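Probable hydrolase (Pseudomonas aeruginosa, PDB 3OM8) probably acts as an alpha/beta-hydrolase-fold enzyme, perhaps hydrolysing 3-oxoadipate enol-lactone. Local coordinates at residues L102-L110 and L121-L130. Numbering follows the deposited sequence.
With EDO (1,2-ethanediol), chain F.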
ATOM      1  N   LEU B 102      13.571  -6.569  13.251  1.00 45.23           N
ATOM      2  CA  LEU B 102      13.811  -7.806  14.005  1.00 44.77           C
ATOM      3  C   LEU B 102      12.623  -8.104  14.921  1.00 44.91           C
ATOM      4  O   LEU B 102      12.137  -9.236  14.973  1.00 44.83           O
ATOM      5  CB  LEU B 102      15.118  -7.744  14.820  1.00 45.71           C
ATOM      6  CG  LEU B 102      15.425  -8.958  15.720  1.00 49.75           C
ATOM      7  CD1 LEU B 102      15.478 -10.272  14.928  1.00 45.11           C
ATOM      8  CD2 LEU B 102      16.718  -8.772  16.520  1.00 49.85           C
ATOM      9  N   GLY B 103      12.139  -7.082  15.623  1.00 45.19           N
ATOM     10  CA  GLY B 103      10.945  -7.227  16.444  1.00 40.70           C
ATOM     11  C   GLY B 103       9.775  -7.798  15.644  1.00 47.79           C
ATOM     12  O   GLY B 103       8.948  -8.550  16.167  1.00 50.31           O
ATOM     13  N   GLY B 104       9.706  -7.442  14.368  1.00 46.43           N
ATOM     14  CA  GLY B 104       8.636  -7.919  13.500  1.00 53.70           C
ATOM     15  C   GLY B 104       8.772  -9.400  13.186  1.00 53.39           C
ATOM     16  O   GLY B 104       7.768 -10.105  13.005  1.00 45.14           O
ATOM     17  N   ILE B 105      10.023  -9.868  13.126  1.00 49.53           N
ATOM     18  CA  ILE B 105      10.310 -11.280  12.887  1.00 49.02           C
ATOM     19  C   ILE B 105       9.925 -12.080  14.131  1.00 51.20           C
ATOM     20  O   ILE B 105       9.314 -13.152  14.040  1.00 48.04           O
ATOM     21  CB  ILE B 105      11.793 -11.530  12.525  1.00 45.24           C
ATOM     22  CG1 ILE B 105      12.245 -10.644  11.356  1.00 43.87           C
ATOM     23  CG2 ILE B 105      12.010 -12.988  12.154  1.00 44.92           C
ATOM     24  CD1 ILE B 105      13.707 -10.942  10.893  1.00 38.52           C
ATOM     25  N   VAL B 106      10.271 -11.548  15.299  1.00 46.11           N
ATOM     26  CA  VAL B 106       9.789 -12.121  16.545  1.00 43.70           C
ATOM     27  C   VAL B 106       8.259 -12.195  16.535  1.00 45.78           C
ATOM     28  O   VAL B 106       7.669 -13.192  16.951  1.00 51.97           O
ATOM     29  CB  VAL B 106      10.284 -11.323  17.762  1.00 47.13           C
ATOM     30  CG1 VAL B 106       9.717 -11.911  19.048  1.00 43.90           C
ATOM     31  CG2 VAL B 106      11.814 -11.332  17.808  1.00 48.18           C
ATOM     32  N   GLY B 107       7.622 -11.139  16.039  1.00 53.57           N
ATOM     33  CA  GLY B 107       6.176 -11.112  15.922  1.00 48.43           C
ATOM     34  C   GLY B 107       5.630 -12.268  15.105  1.00 49.88           C
ATOM     35  O   GLY B 107       4.717 -12.972  15.540  1.00 45.89           O
ATOM     36  N   GLN B 108       6.181 -12.467  13.913  1.00 48.08           N
ATOM     37  CA  GLN B 108       5.712 -13.545  13.053  1.00 52.80           C
ATOM     38  C   GLN B 108       5.889 -14.900  13.737  1.00 57.69           C
ATOM     39  O   GLN B 108       5.016 -15.769  13.632  1.00 57.57           O
ATOM     40  CB  GLN B 108       6.449 -13.524  11.719  1.00 52.82           C
ATOM     41  CG  GLN B 108       6.197 -12.275  10.892  1.00 48.77           C
ATOM     42  CD  GLN B 108       7.262 -12.069   9.845  1.00 53.99           C
ATOM     43  OE1 GLN B 108       7.323 -12.797   8.858  1.00 55.73           O
ATOM     44  NE2 GLN B 108       8.124 -11.081  10.061  1.00 53.92           N
ATOM     45  N   TRP B 109       7.009 -15.062  14.448  1.00 52.26           N
ATOM     46  CA  TRP B 109       7.292 -16.288  15.191  1.00 55.80           C
ATOM     47  C   TRP B 109       6.264 -16.540  16.293  1.00 54.81           C
ATOM     48  O   TRP B 109       5.754 -17.651  16.431  1.00 52.33           O
ATOM     49  CB  TRP B 109       8.706 -16.262  15.799  1.00 54.53           C
ATOM     50  CG  TRP B 109       9.126 -17.587  16.373  1.00 56.24           C
ATOM     51  CD1 TRP B 109       9.813 -18.571  15.729  1.00 57.11           C
ATOM     52  CD2 TRP B 109       8.866 -18.081  17.699  1.00 55.61           C
ATOM     53  NE1 TRP B 109      10.005 -19.643  16.568  1.00 62.36           N
ATOM     54  CE2 TRP B 109       9.434 -19.366  17.782  1.00 60.44           C
ATOM     55  CE3 TRP B 109       8.212 -17.561  18.820  1.00 54.45           C
ATOM     56  CZ2 TRP B 109       9.371 -20.139  18.945  1.00 59.25           C
ATOM     57  CZ3 TRP B 109       8.148 -18.330  19.972  1.00 55.04           C
ATOM     58  CH2 TRP B 109       8.724 -19.603  20.026  1.00 56.47           C
ATOM     59  N   LEU B 110       5.966 -15.513  17.084  1.00 51.29           N
ATOM     60  CA  LEU B 110       4.967 -15.660  18.133  1.00 51.55           C
ATOM     61  C   LEU B 110       3.612 -16.067  17.542  1.00 55.30           C
ATOM     62  O   LEU B 110       2.909 -16.909  18.102  1.00 54.85           O
ATOM     63  CB  LEU B 110       4.840 -14.375  18.946  1.00 51.04           C
ATOM     64  CG  LEU B 110       6.083 -14.022  19.751  1.00 50.32           C
ATOM     65  CD1 LEU B 110       6.067 -12.566  20.195  1.00 48.61           C
ATOM     66  CD2 LEU B 110       6.206 -14.956  20.943  1.00 53.77           C
ATOM     67  N   LEU B 121      -1.776  -8.283  15.778  1.00 50.00           N
ATOM     68  CA  LEU B 121      -0.364  -8.257  15.424  1.00 48.61           C
ATOM     69  C   LEU B 121      -0.046  -7.138  14.435  1.00 48.24           C
ATOM     70  O   LEU B 121      -0.669  -7.031  13.375  1.00 49.44           O
ATOM     71  CB  LEU B 121       0.045  -9.615  14.847  1.00 41.84           C
ATOM     72  CG  LEU B 121       1.474  -9.869  14.388  1.00 52.97           C
ATOM     73  CD1 LEU B 121       2.461  -9.912  15.590  1.00 42.33           C
ATOM     74  CD2 LEU B 121       1.506 -11.180  13.599  1.00 49.03           C
ATOM     75  N   VAL B 122       0.910  -6.292  14.804  1.00 41.97           N
ATOM     76  CA  VAL B 122       1.438  -5.279  13.896  1.00 43.43           C
ATOM     77  C   VAL B 122       2.902  -5.588  13.561  1.00 50.99           C
ATOM     78  O   VAL B 122       3.707  -5.891  14.448  1.00 49.41           O
ATOM     79  CB  VAL B 122       1.323  -3.865  14.479  1.00 43.47           C
ATOM     80  CG1 VAL B 122       1.707  -2.822  13.428  1.00 40.89           C
ATOM     81  CG2 VAL B 122      -0.108  -3.611  14.977  1.00 47.38           C
ATOM     82  N   LEU B 123       3.224  -5.528  12.273  1.00 47.48           N
ATOM     83  CA  LEU B 123       4.549  -5.843  11.773  1.00 45.83           C
ATOM     84  C   LEU B 123       5.057  -4.646  10.991  1.00 50.03           C
ATOM     85  O   LEU B 123       4.586  -4.385   9.886  1.00 54.01           O
ATOM     86  CB  LEU B 123       4.461  -7.053  10.849  1.00 47.23           C
ATOM     87  CG  LEU B 123       3.790  -8.277  11.466  1.00 45.85           C
ATOM     88  CD1 LEU B 123       3.650  -9.398  10.447  1.00 41.46           C
ATOM     89  CD2 LEU B 123       4.581  -8.747  12.682  1.00 40.84           C
ATOM     90  N   ALA B 124       6.003  -3.909  11.562  1.00 46.65           N
ATOM     91  CA  ALA B 124       6.500  -2.692  10.928  1.00 46.79           C
ATOM     92  C   ALA B 124       7.879  -2.902  10.313  1.00 50.34           C
ATOM     93  O   ALA B 124       8.762  -3.481  10.944  1.00 53.56           O
ATOM     94  CB  ALA B 124       6.545  -1.551  11.933  1.00 47.04           C
ATOM     95  N   ASN B 125       8.059  -2.423   9.086  1.00 46.87           N
ATOM     96  CA  ASN B 125       9.349  -2.468   8.422  1.00 45.29           C
ATOM     97  C   ASN B 125      10.061  -3.784   8.724  1.00 48.68           C
ATOM     98  O   ASN B 125      11.115  -3.808   9.372  1.00 42.59           O
ATOM     99  CB  ASN B 125      10.209  -1.296   8.893  1.00 51.76           C
ATOM    100  CG  ASN B 125       9.588   0.058   8.571  1.00 53.95           C
ATOM    101  OD1 ASN B 125       9.868   0.642   7.525  1.00 55.99           O
ATOM    102  ND2 ASN B 125       8.766   0.569   9.484  1.00 41.66           N
ATOM    103  N   THR B 126       9.465  -4.879   8.274  1.00 45.28           N
ATOM    104  CA  THR B 126       9.980  -6.192   8.592  1.00 44.52           C
ATOM    105  C   THR B 126       9.918  -7.106   7.380  1.00 48.39           C
ATOM    106  O   THR B 126       9.632  -6.668   6.263  1.00 52.80           O
ATOM    107  CB  THR B 126       9.223  -6.831   9.770  1.00 43.78           C
ATOM    108  OG1 THR B 126       9.940  -7.991  10.225  1.00 44.71           O
ATOM    109  CG2 THR B 126       7.816  -7.237   9.348  1.00 36.70           C
ATOM    110  N   SER B 127      10.185  -8.384   7.613  1.00 45.86           N
ATOM    111  CA  SER B 127      10.304  -9.332   6.527  1.00 44.93           C
ATOM    112  C   SER B 127      10.174 -10.754   7.041  1.00 51.50           C
ATOM    113  O   SER B 127      10.383 -11.019   8.224  1.00 55.10           O
ATOM    114  CB  SER B 127      11.648  -9.137   5.828  1.00 42.39           C
ATOM    115  OG  SER B 127      11.960 -10.241   5.006  1.00 46.89           O
ATOM    116  N   ALA B 128       9.821 -11.665   6.142  1.00 50.75           N
ATOM    117  CA  ALA B 128       9.743 -13.079   6.472  1.00 51.14           C
ATOM    118  C   ALA B 128      10.993 -13.822   6.011  1.00 53.77           C
ATOM    119  O   ALA B 128      11.160 -15.002   6.304  1.00 57.10           O
ATOM    120  CB  ALA B 128       8.510 -13.698   5.853  1.00 45.15           C
ATOM    121  N   TRP B 129      11.866 -13.133   5.285  1.00 47.04           N
ATOM    122  CA  TRP B 129      13.072 -13.767   4.762  1.00 47.59           C
ATOM    123  C   TRP B 129      14.044 -12.741   4.213  1.00 50.64           C
ATOM    124  O   TRP B 129      13.746 -12.052   3.239  1.00 48.42           O
ATOM    125  CB  TRP B 129      12.732 -14.798   3.687  1.00 50.14           C
ATOM    126  CG  TRP B 129      13.935 -15.332   2.949  1.00 52.70           C
ATOM    127  CD1 TRP B 129      14.854 -16.233   3.414  1.00 51.14           C
ATOM    128  CD2 TRP B 129      14.338 -15.000   1.612  1.00 51.60           C
ATOM    129  NE1 TRP B 129      15.798 -16.480   2.448  1.00 55.53           N
ATOM    130  CE2 TRP B 129      15.504 -15.737   1.333  1.00 59.16           C
ATOM    131  CE3 TRP B 129      13.822 -14.155   0.623  1.00 60.07           C
ATOM    132  CZ2 TRP B 129      16.167 -15.651   0.107  1.00 60.71           C
ATOM    133  CZ3 TRP B 129      14.478 -14.071  -0.593  1.00 60.41           C
ATOM    134  CH2 TRP B 129      15.640 -14.813  -0.839  1.00 63.41           C
ATOM    135  N   LEU B 130      15.215 -12.658   4.842  1.00 47.75           N
ATOM    136  CA  LEU B 130      16.211 -11.658   4.486  1.00 53.43           C
ATOM    137  C   LEU B 130      17.478 -12.258   3.865  1.00 59.10           C
ATOM    138  O   LEU B 130      18.529 -11.622   3.858  1.00 62.27           O
ATOM    139  CB  LEU B 130      16.547 -10.796   5.709  1.00 52.61           C
ATOM    140  CG  LEU B 130      15.375  -9.929   6.190  1.00 48.22           C
ATOM    141  CD1 LEU B 130      15.657  -9.285   7.539  1.00 49.83           C
ATOM    142  CD2 LEU B 130      15.070  -8.865   5.161  1.00 46.98           C
TER
HETATM  143  C1  EDO F 266      16.576  -7.284  10.927  1.00 61.67           C
HETATM  144  O1  EDO F 266      17.137  -6.853   9.674  1.00 62.16           O
HETATM  145  C2  EDO F 266      17.157  -6.457  12.079  1.00 61.86           C
HETATM  146  O2  EDO F 266      16.263  -5.467  12.638  1.00 54.35           O
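The amide of Q108 joins helix 102-113 to the loop that follows strand 118-124. NE2 of Q108 donates to the carbonyl O of S127 at 2.9 Å, with a nearly straight N-H...O angle of 166°. It also donates to O of G104, one turn back, at 3.1 Å. Both acceptors lie close to the amide plane, so the two bonds fix how the amide is turned. NE2 stands above the carbonyl plane at each. O of G104 also takes the backbone N-H of Q108, from the opposite face. With CG anti to the carbonyl carbon (chi1 -64°) and an extended chain beyond it, Q108 runs alongside the helix to the loop. Its OE1 rests 3.4 Å from CB of A128, and CG packs on CD1 of L123.

G104, without a side chain, lets the backbones approach: CA of G104 is 4.9 Å from CA of L123. G107 leaves room for the side chains of L121 and L123. CD2 of L123 lies 3.5 Å from O of G104, and CD1 of L121 sits by O of G107. T126 points its CB at G104, while its OG1, anti to the backbone N (chi1 -168°), hydrogen-bonds O of S101. I105 reaches CD1 of L130 through CD1, at 4.2 Å.

Ethanediol, probably from the crystallisation liquor, accepts from N of L102 in the probable nucleophile elbow. The contact closes the beta-alpha-beta unit of strand 95-100, helix 102-113 and strand 118-124. I230 of helix 224-233 packs on Q108 and L123, helix 76-90 borders I105, and strand 118-124 lies between strands 95-100 and 211-216.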